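Local atomic coordinates of MSM0271 protein (Mycobacterium smegmatis, PDB entry 5SUH), a protein that forms trimeric, double-ringed shell tiles of the RMM bacterial microcompartment and probably helps control passage of small molecules through that shell. Residues 33-39 with 67-73; 40-46 with 186-191; 56-60 with 93-98; 160-165 with 197-201. All coordinates share one frame; numbering follows the deposited sequence.

How the contacts relate
Contacts 1 and 3 belong to one four-stranded antiparallel sheet. Contact 1 pairs two of its strands, and contact 3 lays a loop along the outermost strand 93-99. Their centres are about 14 Å apart. Contact 4 is built on strand 197-202, an outermost strand of the second sheet, about 24 Å from contact 1 between centres. Contact 2 joins the two halves. It touches contact 1 where Val39 CG1 packs on Asn187 ND2 at 3.8 Å, and contact 4 where Gln45 OE1 probably accepts a hydrogen bond from Val198 N at 2.9 Å. Contacts 2, 3 and 4 all reach a second subunit of the assembly.

Contact 1: residues 33-39 with 67-73; sequences IRVYLLV and ALIVEVS
Residues 35-39 and 67-73 run antiparallel at 176°, with segment axes 4.6 Å apart, as neighbouring strands of the four-stranded sheet in the first BMC domain. A classic beta bulge breaks the register: Arg34 and Val35 both face Glu71, and both of their backbone N atoms donate to Glu71 O from the same face of its carbonyl plane. From Val35 onward the pairing is regular: Val35 with Glu71, Leu37 with Ile69 and Val39 with Ala67 are hydrogen-bonded pairs.

Ile33, Tyr36, Leu38, Leu68, Val70 and Val72 share one face of the sheet, which packs on helix 113-127. There Leu68 CD1 lies over one face of the Tyr36 ring, toward its rim, 4.0 Å from CE2. Val70 lies alongside Tyr36 and points the same way, its CG2 4.1 Å from Tyr36 CD2. On the other face, Ile69 CG1 sits 3.6 Å from Leu37 CB. Its chi1 of 58° turns the branch toward strand 35-39, and CD1 goes on to Val39 CG2 at 4.1 Å. Helix 182-192 covers this side.

The bulge also carries a salt bridge. The Arg34 chain bends at chi2 and chi3, bringing its guanidinium edge to the extended Glu71 side chain. Glu71 OE1 is held by Leu180 N. Glu71 OE2 takes Arg34 NE at 3.0 Å and NH2 at 3.1 Å, and a water accepts from NH2 while donating to OE2.

Contact 2: residues 40-46 with 186-191; sequences EDLQRQF and ANEAER
The Phe46 ring carries Asn187 N over one face, toward the rim, while Ala186 CB approaches it obliquely at 3.8 Å from CD1. The Arg191 guanidinium has Glu40 O and Asp41 OD2 at its edge, near its plane. The Asp41 OD2 to Arg191 NH1 salt bridge is long, and Glu188 also pairs with this arginine. These groups join the start of helix 44-49, in the first BMC domain, to helix 182-192 in the second.

Gln43 is the N-cap of helix 44-49. Its backbone N donates almost straight to Asn187 OD1 at 2.8 Å, in the plane of that carbonyl. Asn187 CG stands anti to its own backbone N (chi1 -165°), which carries the amide across to the Gln43 backbone. Gln43 NE2 folds back to Asp41 O at 3.0 Å.

The Gln45 amide binds Leu196 O and Val198 N, and Tyr62 of the second subunit packs on its side chain. Glu190 meets backbone N-H groups in the first turn of helix 44-49. The positive end of the helix dipole probably favours its carboxylate there. Its extended chain presents the syn lone pairs of both oxygens: OE2 takes Gln45 N at 2.9 Å, and OE1 takes Phe46 N at 3.0 Å.

Contact 3: residues 56-60 with 93-98; sequences ARGYP and QPGILY
Tyr59 lies against Gln93, whose NE2 is 3.5 Å above the centre of the ring. The amide and ring planes are only 23° apart, so the amide lies nearly flat on the aromatic face. Pro94 O comes to the ring edge, near its plane.

Three backbone bonds tie loop 56-60 to strand 93-99 of the first BMC domain. The two run in roughly opposite directions. Gly58 N donates to Gly95 O at 2.7 Å, from above the carbonyl plane. Tyr59 N donates to Pro94 O at 3.0 Å, in the carbonyl plane. The third bond, Leu97 N to Ala56 O, is straight but weak at 3.3 Å. Gly95 CA also makes a C-H...O contact with Tyr59 O at 3.2 Å. Arg57 O and Leu97 O take weak hydrogen bonds from Arg158 NH2 and Asn159 ND2 of the third subunit. At the far end, Ala56 CB touches Tyr98 CD1 at 4.1 Å.

Gln151 of the third subunit packs on Tyr59, Gln93 and Pro94, while Met164 of the second subunit packs on Tyr59, placing this edge at subunit interfaces. Within the chain, Pro94 and Leu97 pack on helix 78-88, and on its other edge the strand pairs with strand 104-110, where Gly95 and Ile96 both face Glu107 in a classic beta bulge.

Contact 4: residues 160-165 with 197-201; sequences RQASMI and TVVDV
Arg160 and Asp200 form the one salt bridge between loop 160-165 and strand 197-202 of the second BMC domain. Arg160 NH1 donates to Asp200 OD2 at 3.0 Å. NH1 meets OD2 nearly along the C-O axis, and OD2 lies 26° out of the Arg160 guanidinium plane. The two side chains cross at about a right angle, and Arg160 CD also rests 3.6 Å from Asp200 CB.

The Arg160 chain is bent at chi2 (-51°), which lays its aliphatic part across the strand before the guanidinium reaches the carboxylate. Arg160 CG thereby meets Val199 CG1 at 3.9 Å. The other branch, Val199 CG2, touches Ile165 CB at 4.1 Å, so the two methyls of Val199 are divided between the two ends of the loop. Farther along, Ser163 CB packs on Thr197 CG2 at 3.6 Å.

The next shell holds the backbone on both sides: Ile165 O accepts from Asn157 ND2, and Val198 N is held by Gln45 OE1. The loop also reaches the second subunit, where Ser163 packs on Pro60 and Met164 on Tyr59 of that chain.

The loop follows helix 150-156 and precedes strand 170-177. Strand 197-202 is outermost in its sheet and pairs on one side with strand 208-214, where Val199 and Asp200 both face Tyr211 in a classic beta bulge and pack against its side chain.

Contact 1: residues 33-39 with 67-73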
loop_
_atom_site.group_PDB
_atom_site.type_symbol
_atom_site.label_atom_id
_atom_site.label_comp_id
_atom_site.label_asym_id
_atom_site.label_seq_id
_atom_site.Cartn_x
_atom_site.Cartn_y
_atom_site.Cartn_z
ATOM N N ILE A 33 6.772 21.641 -23.712
ATOM C CA ILE A 33 7.580 20.448 -23.656
ATOM C C ILE A 33 8.858 20.631 -22.828
ATOM O O ILE A 33 9.694 21.474 -23.121
ATOM C CB ILE A 33 7.910 19.980 -25.065
ATOM C CG1 ILE A 33 6.638 19.331 -25.636
ATOM C CG2 ILE A 33 9.046 18.978 -25.032
ATOM C CD1 ILE A 33 6.827 18.579 -26.920
ATOM N N ARG A 34 8.966 19.841 -21.767
ATOM C CA ARG A 34 10.098 19.877 -20.852
ATOM C C ARG A 34 11.163 18.903 -21.337
ATOM O O ARG A 34 12.349 19.236 -21.391
ATOM C CB ARG A 34 9.671 19.445 -19.446
ATOM C CG ARG A 34 8.515 20.209 -18.884
ATOM C CD ARG A 34 8.818 20.828 -17.576
ATOM N NE ARG A 34 9.527 19.951 -16.658
ATOM C CZ ARG A 34 10.197 20.428 -15.609
ATOM N NH1 ARG A 34 10.224 21.740 -15.387
ATOM N NH2 ARG A 34 10.870 19.617 -14.813
ATOM N N VAL A 35 10.709 17.700 -21.707
ATOM C CA VAL A 35 11.575 16.651 -22.237
ATOM C C VAL A 35 10.936 16.021 -23.486
ATOM O O VAL A 35 9.746 15.716 -23.472
ATOM C CB VAL A 35 11.822 15.531 -21.203
ATOM C CG1 VAL A 35 12.701 14.443 -21.806
ATOM C CG2 VAL A 35 12.450 16.072 -19.969
ATOM N N TYR A 36 11.714 15.856 -24.561
ATOM C CA TYR A 36 11.262 15.153 -25.779
ATOM C C TYR A 36 12.424 14.352 -26.367
ATOM O O TYR A 36 13.340 14.937 -26.955
ATOM C CB TYR A 36 10.720 16.143 -26.839
ATOM C CG TYR A 36 10.324 15.507 -28.173
ATOM C CD1 TYR A 36 11.249 15.369 -29.220
ATOM C CD2 TYR A 36 9.028 15.052 -28.389
ATOM C CE1 TYR A 36 10.889 14.771 -30.427
ATOM C CE2 TYR A 36 8.657 14.463 -29.600
ATOM C CZ TYR A 36 9.580 14.324 -30.605
ATOM O OH TYR A 36 9.178 13.745 -31.780
ATOM N N LEU A 37 12.376 13.031 -26.261
ATOM C CA LEU A 37 13.527 12.222 -26.649
ATOM C C LEU A 37 13.240 10.841 -27.211
ATOM O O LEU A 37 12.467 10.067 -26.636
ATOM C CB LEU A 37 14.460 12.029 -25.454
ATOM C CG LEU A 37 15.805 12.759 -25.505
ATOM C CD1 LEU A 37 16.772 12.093 -24.545
ATOM C CD2 LEU A 37 16.392 12.834 -26.928
ATOM N N LEU A 38 13.902 10.537 -28.328
ATOM C CA LEU A 38 14.029 9.165 -28.822
ATOM C C LEU A 38 15.143 8.423 -28.138
ATOM O O LEU A 38 16.308 8.791 -28.228
ATOM C CB LEU A 38 14.279 9.110 -30.321
ATOM C CG LEU A 38 13.087 8.731 -31.180
ATOM C CD1 LEU A 38 12.001 9.743 -31.054
ATOM C CD2 LEU A 38 13.577 8.705 -32.602
ATOM N N VAL A 39 14.750 7.354 -27.463
ATOM C CA VAL A 39 15.662 6.413 -26.856
ATOM C C VAL A 39 15.736 5.176 -27.728
ATOM O O VAL A 39 14.833 4.351 -27.727
ATOM C CB VAL A 39 15.209 6.046 -25.454
ATOM C CG1 VAL A 39 16.152 5.056 -24.852
ATOM C CG2 VAL A 39 15.064 7.326 -24.594
ATOM N N ALA A 67 11.935 3.561 -27.924
ATOM C CA ALA A 67 10.987 4.344 -27.123
ATOM C C ALA A 67 10.996 5.853 -27.374
ATOM O O ALA A 67 12.022 6.442 -27.757
ATOM C CB ALA A 67 11.240 4.093 -25.646
ATOM N N LEU A 68 9.831 6.469 -27.169
ATOM C CA LEU A 68 9.726 7.923 -27.131
ATOM C C LEU A 68 9.336 8.350 -25.723
ATOM O O LEU A 68 8.343 7.840 -25.186
ATOM C CB LEU A 68 8.691 8.435 -28.130
ATOM C CG LEU A 68 8.514 9.955 -28.045
ATOM C CD1 LEU A 68 9.738 10.681 -28.640
ATOM C CD2 LEU A 68 7.237 10.395 -28.714
ATOM N N ILE A 69 10.104 9.261 -25.118
ATOM C CA ILE A 69 9.788 9.740 -23.766
ATOM C C ILE A 69 9.464 11.229 -23.794
ATOM O O ILE A 69 10.192 12.021 -24.409
ATOM C CB ILE A 69 10.931 9.514 -22.763
ATOM C CG1 ILE A 69 12.235 10.210 -23.226
ATOM C CG2 ILE A 69 11.142 8.030 -22.540
ATOM C CD1 ILE A 69 13.371 10.232 -22.179
ATOM N N VAL A 70 8.349 11.612 -23.167
ATOM C CA VAL A 70 7.930 13.013 -23.159
ATOM C C VAL A 70 7.492 13.464 -21.756
ATOM O O VAL A 70 6.669 12.796 -21.093
ATOM C CB VAL A 70 6.767 13.258 -24.161
ATOM C CG1 VAL A 70 6.329 14.715 -24.139
ATOM C CG2 VAL A 70 7.139 12.800 -25.586
ATOM N N GLU A 71 8.038 14.595 -21.315
ATOM C CA GLU A 71 7.602 15.271 -20.080
ATOM C C GLU A 71 7.031 16.667 -20.431
ATOM O O GLU A 71 7.626 17.389 -21.222
ATOM C CB GLU A 71 8.778 15.385 -19.067
ATOM C CG GLU A 71 8.390 15.970 -17.714
ATOM C CD GLU A 71 9.531 16.052 -16.694
ATOM O OE1 GLU A 71 10.351 15.105 -16.584
ATOM O OE2 GLU A 71 9.571 17.065 -15.956
ATOM N N VAL A 72 5.864 17.030 -19.892
ATOM C CA VAL A 72 5.229 18.314 -20.248
ATOM C C VAL A 72 4.662 19.113 -19.079
ATOM O O VAL A 72 4.487 18.609 -17.970
ATOM C CB VAL A 72 4.031 18.162 -21.208
ATOM C CG1 VAL A 72 4.435 17.342 -22.416
ATOM C CG2 VAL A 72 2.819 17.572 -20.466
ATOM N N SER A 73 4.325 20.362 -19.382
ATOM C CA SER A 73 3.679 21.268 -18.446
ATOM C C SER A 73 2.612 22.077 -19.188
ATOM O O SER A 73 2.843 22.465 -20.328
ATOM C CB SER A 73 4.710 22.189 -17.821
ATOM O OG SER A 73 4.106 23.016 -16.862
HETATM O O HOH W 1 11.080 17.067 -13.749
#

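Contact 2: residues 40-46 with 186-191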
loop_
_atom_site.group_PDB
_atom_site.type_symbol
_atom_site.label_atom_id
_atom_site.label_comp_id
_atom_site.label_asym_id
_atom_site.label_seq_id
_atom_site.Cartn_x
_atom_site.Cartn_y
_atom_site.Cartn_z
ATOM N N GLU A 40 16.836 5.039 -28.462
ATOM C CA GLU A 40 16.934 4.015 -29.489
ATOM C C GLU A 40 17.631 2.756 -28.935
ATOM O O GLU A 40 18.522 2.850 -28.081
ATOM C CB GLU A 40 17.663 4.622 -30.701
ATOM C CG GLU A 40 18.015 3.690 -31.862
ATOM C CD GLU A 40 18.808 4.403 -32.979
ATOM O OE1 GLU A 40 18.956 5.643 -32.918
ATOM O OE2 GLU A 40 19.294 3.720 -33.907
ATOM N N ASP A 41 17.151 1.582 -29.361
ATOM C CA ASP A 41 17.700 0.276 -28.958
ATOM C C ASP A 41 17.772 0.038 -27.419
ATOM O O ASP A 41 18.844 0.179 -26.830
ATOM C CB ASP A 41 19.095 0.091 -29.590
ATOM C CG ASP A 41 19.658 -1.323 -29.378
ATOM O OD1 ASP A 41 18.867 -2.290 -29.362
ATOM O OD2 ASP A 41 20.890 -1.470 -29.188
ATOM N N LEU A 42 16.663 -0.344 -26.776
ATOM C CA LEU A 42 16.648 -0.548 -25.304
ATOM C C LEU A 42 17.532 -1.707 -24.804
ATOM O O LEU A 42 17.451 -2.825 -25.312
ATOM C CB LEU A 42 15.209 -0.764 -24.797
ATOM C CG LEU A 42 14.300 0.470 -24.901
ATOM C CD1 LEU A 42 12.881 0.106 -24.559
ATOM C CD2 LEU A 42 14.790 1.602 -24.004
ATOM N N GLN A 43 18.368 -1.439 -23.799
ATOM C CA GLN A 43 19.190 -2.498 -23.207
ATOM C C GLN A 43 18.354 -3.353 -22.222
ATOM O O GLN A 43 17.362 -2.879 -21.685
ATOM C CB GLN A 43 20.437 -1.893 -22.530
ATOM C CG GLN A 43 21.258 -1.005 -23.424
ATOM C CD GLN A 43 21.779 -1.721 -24.673
ATOM O OE1 GLN A 43 22.647 -2.586 -24.597
ATOM N NE2 GLN A 43 21.243 -1.352 -25.830
ATOM N N ARG A 44 18.746 -4.603 -21.972
ATOM C CA ARG A 44 17.800 -5.519 -21.309
ATOM C C ARG A 44 17.503 -5.226 -19.826
ATOM O O ARG A 44 16.369 -5.420 -19.390
ATOM C CB ARG A 44 18.269 -6.963 -21.477
ATOM C CG ARG A 44 19.417 -7.368 -20.613
ATOM C CD ARG A 44 19.712 -8.838 -20.821
ATOM N NE ARG A 44 20.756 -9.308 -19.916
ATOM C CZ ARG A 44 21.257 -10.538 -19.926
ATOM N NH1 ARG A 44 20.815 -11.441 -20.800
ATOM N NH2 ARG A 44 22.200 -10.861 -19.052
ATOM N N GLN A 45 18.474 -4.725 -19.061
ATOM C CA GLN A 45 18.195 -4.375 -17.664
ATOM C C GLN A 45 17.269 -3.197 -17.566
ATOM O O GLN A 45 16.402 -3.123 -16.688
ATOM C CB GLN A 45 19.453 -4.023 -16.907
ATOM C CG GLN A 45 20.168 -5.148 -16.327
ATOM C CD GLN A 45 21.182 -4.679 -15.323
ATOM O OE1 GLN A 45 20.846 -4.405 -14.163
ATOM N NE2 GLN A 45 22.436 -4.586 -15.756
ATOM N N PHE A 46 17.494 -2.232 -18.437
ATOM C CA PHE A 46 16.718 -1.025 -18.308
ATOM C C PHE A 46 15.306 -1.267 -18.802
ATOM O O PHE A 46 14.362 -0.743 -18.215
ATOM C CB PHE A 46 17.392 0.155 -19.020
ATOM C CG PHE A 46 16.540 1.369 -19.052
ATOM C CD1 PHE A 46 16.171 1.990 -17.867
ATOM C CD2 PHE A 46 16.070 1.872 -20.267
ATOM C CE1 PHE A 46 15.344 3.109 -17.898
ATOM C CE2 PHE A 46 15.248 2.985 -20.311
ATOM C CZ PHE A 46 14.884 3.616 -19.135
ATOM N N ALA A 186 20.260 6.087 -17.876
ATOM C CA ALA A 186 20.331 4.662 -17.488
ATOM C C ALA A 186 20.615 3.771 -18.692
ATOM O O ALA A 186 21.531 2.952 -18.639
ATOM C CB ALA A 186 19.033 4.197 -16.801
ATOM N N ASN A 187 19.858 3.958 -19.781
ATOM C CA ASN A 187 20.028 3.153 -20.989
ATOM C C ASN A 187 21.422 3.341 -21.631
ATOM O O ASN A 187 22.018 2.365 -22.104
ATOM C CB ASN A 187 18.941 3.477 -22.022
ATOM C CG ASN A 187 18.858 2.417 -23.141
ATOM O OD1 ASN A 187 18.492 1.252 -22.908
ATOM N ND2 ASN A 187 19.211 2.818 -24.350
ATOM N N GLU A 188 21.959 4.568 -21.624
ATOM C CA GLU A 188 23.279 4.783 -22.198
ATOM C C GLU A 188 24.375 4.082 -21.349
ATOM O O GLU A 188 25.304 3.445 -21.905
ATOM C CB GLU A 188 23.583 6.280 -22.335
ATOM C CG GLU A 188 22.877 6.918 -23.524
ATOM C CD GLU A 188 23.134 6.159 -24.833
ATOM O OE1 GLU A 188 24.313 5.917 -25.188
ATOM O OE2 GLU A 188 22.145 5.793 -25.507
ATOM N N ALA A 189 24.250 4.165 -20.023
ATOM C CA ALA A 189 25.206 3.496 -19.131
ATOM C C ALA A 189 25.244 1.981 -19.374
ATOM O O ALA A 189 26.316 1.387 -19.457
ATOM C CB ALA A 189 24.884 3.786 -17.655
ATOM N N GLU A 190 24.087 1.349 -19.526
ATOM C CA GLU A 190 24.110 -0.095 -19.684
ATOM C C GLU A 190 24.737 -0.501 -21.039
ATOM O O GLU A 190 25.362 -1.562 -21.158
ATOM C CB GLU A 190 22.706 -0.680 -19.542
ATOM C CG GLU A 190 22.714 -2.188 -19.612
ATOM C CD GLU A 190 21.333 -2.816 -19.557
ATOM O OE1 GLU A 190 20.331 -2.066 -19.441
ATOM O OE2 GLU A 190 21.272 -4.070 -19.592
ATOM N N ARG A 191 24.580 0.344 -22.052
ATOM C CA ARG A 191 25.113 0.025 -23.378
ATOM C C ARG A 191 26.646 -0.049 -23.346
ATOM O O ARG A 191 27.281 -0.858 -24.036
ATOM C CB ARG A 191 24.650 1.043 -24.443
ATOM C CG ARG A 191 25.315 0.829 -25.798
ATOM C CD ARG A 191 24.905 1.746 -26.976
ATOM N NE ARG A 191 23.962 2.803 -26.671
ATOM C CZ ARG A 191 22.654 2.733 -26.943
ATOM N NH1 ARG A 191 22.141 1.629 -27.482
ATOM N NH2 ARG A 191 21.848 3.755 -26.646
#

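Contact 3: residues 56-60 with 93-98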
loop_
_atom_site.group_PDB
_atom_site.type_symbol
_atom_site.label_atom_id
_atom_site.label_comp_id
_atom_site.label_asym_id
_atom_site.label_seq_id
_atom_site.Cartn_x
_atom_site.Cartn_y
_atom_site.Cartn_z
ATOM N N ALA A 56 1.234 3.247 -12.506
ATOM C CA ALA A 56 1.796 4.105 -13.562
ATOM C C ALA A 56 2.060 3.333 -14.852
ATOM O O ALA A 56 2.083 3.911 -15.940
ATOM C CB ALA A 56 3.101 4.770 -13.086
ATOM N N ARG A 57 2.237 2.020 -14.710
ATOM C CA ARG A 57 2.744 1.174 -15.773
ATOM C C ARG A 57 1.642 0.636 -16.712
ATOM O O ARG A 57 0.508 0.411 -16.283
ATOM C CB ARG A 57 3.540 0.045 -15.109
ATOM C CG ARG A 57 4.829 0.570 -14.456
ATOM C CD ARG A 57 5.544 -0.453 -13.531
ATOM N NE ARG A 57 6.773 0.108 -12.937
ATOM C CZ ARG A 57 6.822 0.868 -11.837
ATOM N NH1 ARG A 57 7.988 1.343 -11.411
ATOM N NH2 ARG A 57 5.712 1.153 -11.159
ATOM N N GLY A 58 1.996 0.426 -17.984
ATOM C CA GLY A 58 1.119 -0.181 -18.976
ATOM C C GLY A 58 1.812 -1.402 -19.565
ATOM O O GLY A 58 2.182 -2.330 -18.829
ATOM N N TYR A 59 1.972 -1.445 -20.884
ATOM C CA TYR A 59 2.723 -2.548 -21.496
ATOM C C TYR A 59 4.217 -2.456 -21.170
ATOM O O TYR A 59 4.788 -1.370 -21.073
ATOM C CB TYR A 59 2.546 -2.576 -23.014
ATOM C CG TYR A 59 1.132 -2.805 -23.446
ATOM C CD1 TYR A 59 0.606 -4.086 -23.545
ATOM C CD2 TYR A 59 0.298 -1.728 -23.724
ATOM C CE1 TYR A 59 -0.716 -4.279 -23.940
ATOM C CE2 TYR A 59 -1.014 -1.909 -24.111
ATOM C CZ TYR A 59 -1.514 -3.175 -24.217
ATOM O OH TYR A 59 -2.820 -3.321 -24.592
ATOM N N PRO A 60 4.839 -3.604 -20.914
ATOM C CA PRO A 60 6.288 -3.631 -20.724
ATOM C C PRO A 60 7.060 -3.654 -22.058
ATOM O O PRO A 60 6.717 -4.404 -22.978
ATOM C CB PRO A 60 6.492 -4.910 -19.909
ATOM C CG PRO A 60 5.334 -5.774 -20.274
ATOM C CD PRO A 60 4.194 -4.860 -20.494
ATOM N N GLN A 93 2.737 1.292 -28.391
ATOM C CA GLN A 93 2.093 0.885 -27.146
ATOM C C GLN A 93 2.549 1.760 -26.002
ATOM O O GLN A 93 3.748 2.030 -25.849
ATOM C CB GLN A 93 2.426 -0.551 -26.794
ATOM C CG GLN A 93 1.932 -1.598 -27.752
ATOM C CD GLN A 93 2.302 -2.995 -27.276
ATOM O OE1 GLN A 93 3.485 -3.331 -27.150
ATOM N NE2 GLN A 93 1.296 -3.811 -27.010
ATOM N N PRO A 94 1.606 2.173 -25.157
ATOM C CA PRO A 94 1.993 2.970 -23.989
ATOM C C PRO A 94 2.563 2.112 -22.858
ATOM O O PRO A 94 1.942 1.126 -22.450
ATOM C CB PRO A 94 0.682 3.646 -23.583
ATOM C CG PRO A 94 -0.390 2.693 -24.080
ATOM C CD PRO A 94 0.146 2.024 -25.306
ATOM N N GLY A 95 3.739 2.485 -22.364
ATOM C CA GLY A 95 4.358 1.788 -21.248
ATOM C C GLY A 95 4.224 2.540 -19.936
ATOM O O GLY A 95 4.111 1.934 -18.855
ATOM N N ILE A 96 4.220 3.866 -20.044
ATOM C CA ILE A 96 4.059 4.762 -18.906
ATOM C C ILE A 96 3.132 5.942 -19.254
ATOM O O ILE A 96 3.232 6.540 -20.333
ATOM C CB ILE A 96 5.436 5.279 -18.417
ATOM C CG1 ILE A 96 6.253 4.114 -17.878
ATOM C CG2 ILE A 96 5.275 6.311 -17.338
ATOM C CD1 ILE A 96 7.673 4.434 -17.618
ATOM N N LEU A 97 2.194 6.221 -18.358
ATOM C CA LEU A 97 1.342 7.411 -18.431
ATOM C C LEU A 97 1.012 7.878 -17.014
ATOM O O LEU A 97 0.343 7.176 -16.269
ATOM C CB LEU A 97 0.057 7.132 -19.211
ATOM C CG LEU A 97 -0.970 8.263 -19.283
ATOM C CD1 LEU A 97 -0.481 9.423 -20.124
ATOM C CD2 LEU A 97 -2.293 7.738 -19.820
ATOM N N TYR A 98 1.500 9.045 -16.622
ATOM C CA TYR A 98 1.300 9.477 -15.244
ATOM C C TYR A 98 1.304 10.995 -15.096
ATOM O O TYR A 98 2.087 11.692 -15.758
ATOM C CB TYR A 98 2.360 8.850 -14.336
ATOM C CG TYR A 98 2.055 8.968 -12.865
ATOM C CD1 TYR A 98 1.004 8.253 -12.289
ATOM C CD2 TYR A 98 2.834 9.782 -12.037
ATOM C CE1 TYR A 98 0.713 8.366 -10.936
ATOM C CE2 TYR A 98 2.550 9.894 -10.677
ATOM C CZ TYR A 98 1.484 9.187 -10.140
ATOM O OH TYR A 98 1.208 9.290 -8.800
#

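Contact 4: residues 160-165 with 197-201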
loop_
_atom_site.group_PDB
_atom_site.type_symbol
_atom_site.label_atom_id
_atom_site.label_comp_id
_atom_site.label_asym_id
_atom_site.label_seq_id
_atom_site.Cartn_x
_atom_site.Cartn_y
_atom_site.Cartn_z
ATOM N N ARG A 160 14.777 0.520 -2.371
ATOM C CA ARG A 160 14.800 0.244 -3.814
ATOM C C ARG A 160 14.001 -1.044 -3.991
ATOM O O ARG A 160 13.943 -1.822 -3.017
ATOM C CB ARG A 160 16.225 0.083 -4.313
ATOM C CG ARG A 160 17.185 1.192 -3.895
ATOM C CD ARG A 160 16.634 2.564 -4.198
ATOM N NE ARG A 160 17.143 3.555 -3.259
ATOM C CZ ARG A 160 16.623 4.767 -3.126
ATOM N NH1 ARG A 160 15.602 5.106 -3.898
ATOM N NH2 ARG A 160 17.115 5.631 -2.234
ATOM N N GLN A 161 13.365 -1.286 -5.153
ATOM C CA GLN A 161 12.742 -2.604 -5.309
ATOM C C GLN A 161 13.177 -3.553 -6.468
ATOM O O GLN A 161 12.659 -4.681 -6.541
ATOM C CB GLN A 161 11.204 -2.473 -5.357
ATOM C CG GLN A 161 10.488 -1.375 -4.486
ATOM C CD GLN A 161 11.133 -1.137 -3.092
ATOM O OE1 GLN A 161 11.624 -0.052 -2.806
ATOM N NE2 GLN A 161 11.171 -2.176 -2.258
ATOM N N ALA A 162 14.166 -3.197 -7.296
ATOM C CA ALA A 162 14.562 -4.098 -8.403
ATOM C C ALA A 162 15.788 -4.950 -8.060
ATOM O O ALA A 162 15.744 -5.752 -7.119
ATOM C CB ALA A 162 14.820 -3.284 -9.688
ATOM N N SER A 163 16.868 -4.812 -8.838
ATOM C CA SER A 163 18.123 -5.511 -8.510
ATOM C C SER A 163 18.685 -4.889 -7.259
ATOM O O SER A 163 18.203 -3.842 -6.781
ATOM C CB SER A 163 19.196 -5.482 -9.605
ATOM O OG SER A 163 19.020 -6.482 -10.582
ATOM N N MET A 164 19.710 -5.545 -6.731
ATOM C CA MET A 164 20.255 -5.161 -5.454
ATOM C C MET A 164 21.743 -4.973 -5.548
ATOM O O MET A 164 22.410 -5.588 -6.386
ATOM C CB MET A 164 19.900 -6.220 -4.408
ATOM C CG MET A 164 18.381 -6.428 -4.279
ATOM S SD MET A 164 17.865 -7.770 -3.186
ATOM C CE MET A 164 18.531 -9.200 -4.018
ATOM N N ILE A 165 22.260 -4.124 -4.669
ATOM C CA ILE A 165 23.690 -3.912 -4.591
ATOM C C ILE A 165 24.222 -4.718 -3.413
ATOM O O ILE A 165 23.553 -4.836 -2.380
ATOM C CB ILE A 165 24.018 -2.426 -4.438
ATOM C CG1 ILE A 165 25.519 -2.193 -4.583
ATOM C CG2 ILE A 165 23.442 -1.876 -3.131
ATOM C CD1 ILE A 165 25.888 -0.760 -4.751
ATOM N N THR A 197 24.966 -3.089 -12.642
ATOM C CA THR A 197 23.697 -3.429 -12.030
ATOM C C THR A 197 22.840 -2.174 -11.891
ATOM O O THR A 197 23.236 -1.230 -11.218
ATOM C CB THR A 197 23.899 -4.040 -10.645
ATOM O OG1 THR A 197 24.785 -5.171 -10.722
ATOM C CG2 THR A 197 22.560 -4.436 -10.069
ATOM N N VAL A 198 21.684 -2.143 -12.538
ATOM C CA VAL A 198 20.761 -1.024 -12.381
ATOM C C VAL A 198 19.919 -1.218 -11.113
ATOM O O VAL A 198 19.025 -2.075 -11.063
ATOM C CB VAL A 198 19.890 -0.881 -13.615
ATOM C CG1 VAL A 198 18.970 0.316 -13.485
ATOM C CG2 VAL A 198 20.791 -0.748 -14.838
ATOM N N VAL A 199 20.249 -0.451 -10.078
ATOM C CA VAL A 199 19.654 -0.643 -8.759
ATOM C C VAL A 199 18.320 0.072 -8.644
ATOM O O VAL A 199 17.367 -0.442 -8.070
ATOM C CB VAL A 199 20.611 -0.171 -7.635
ATOM C CG1 VAL A 199 19.963 -0.287 -6.280
ATOM C CG2 VAL A 199 21.905 -0.973 -7.663
ATOM N N ASP A 200 18.260 1.259 -9.214
ATOM C CA ASP A 200 17.053 2.046 -9.177
ATOM C C ASP A 200 17.175 3.148 -10.213
ATOM O O ASP A 200 18.286 3.643 -10.436
ATOM C CB ASP A 200 16.843 2.630 -7.776
ATOM C CG ASP A 200 15.437 3.178 -7.574
ATOM O OD1 ASP A 200 14.525 2.752 -8.306
ATOM O OD2 ASP A 200 15.242 4.025 -6.679
ATOM N N VAL A 201 16.053 3.518 -10.838
ATOM C CA VAL A 201 15.990 4.649 -11.766
ATOM C C VAL A 201 14.745 5.446 -11.448
ATOM O O VAL A 201 13.635 4.989 -11.728
ATOM C CB VAL A 201 15.919 4.232 -13.266
ATOM C CG1 VAL A 201 16.097 5.458 -14.156
ATOM C CG2 VAL A 201 16.972 3.241 -13.596
#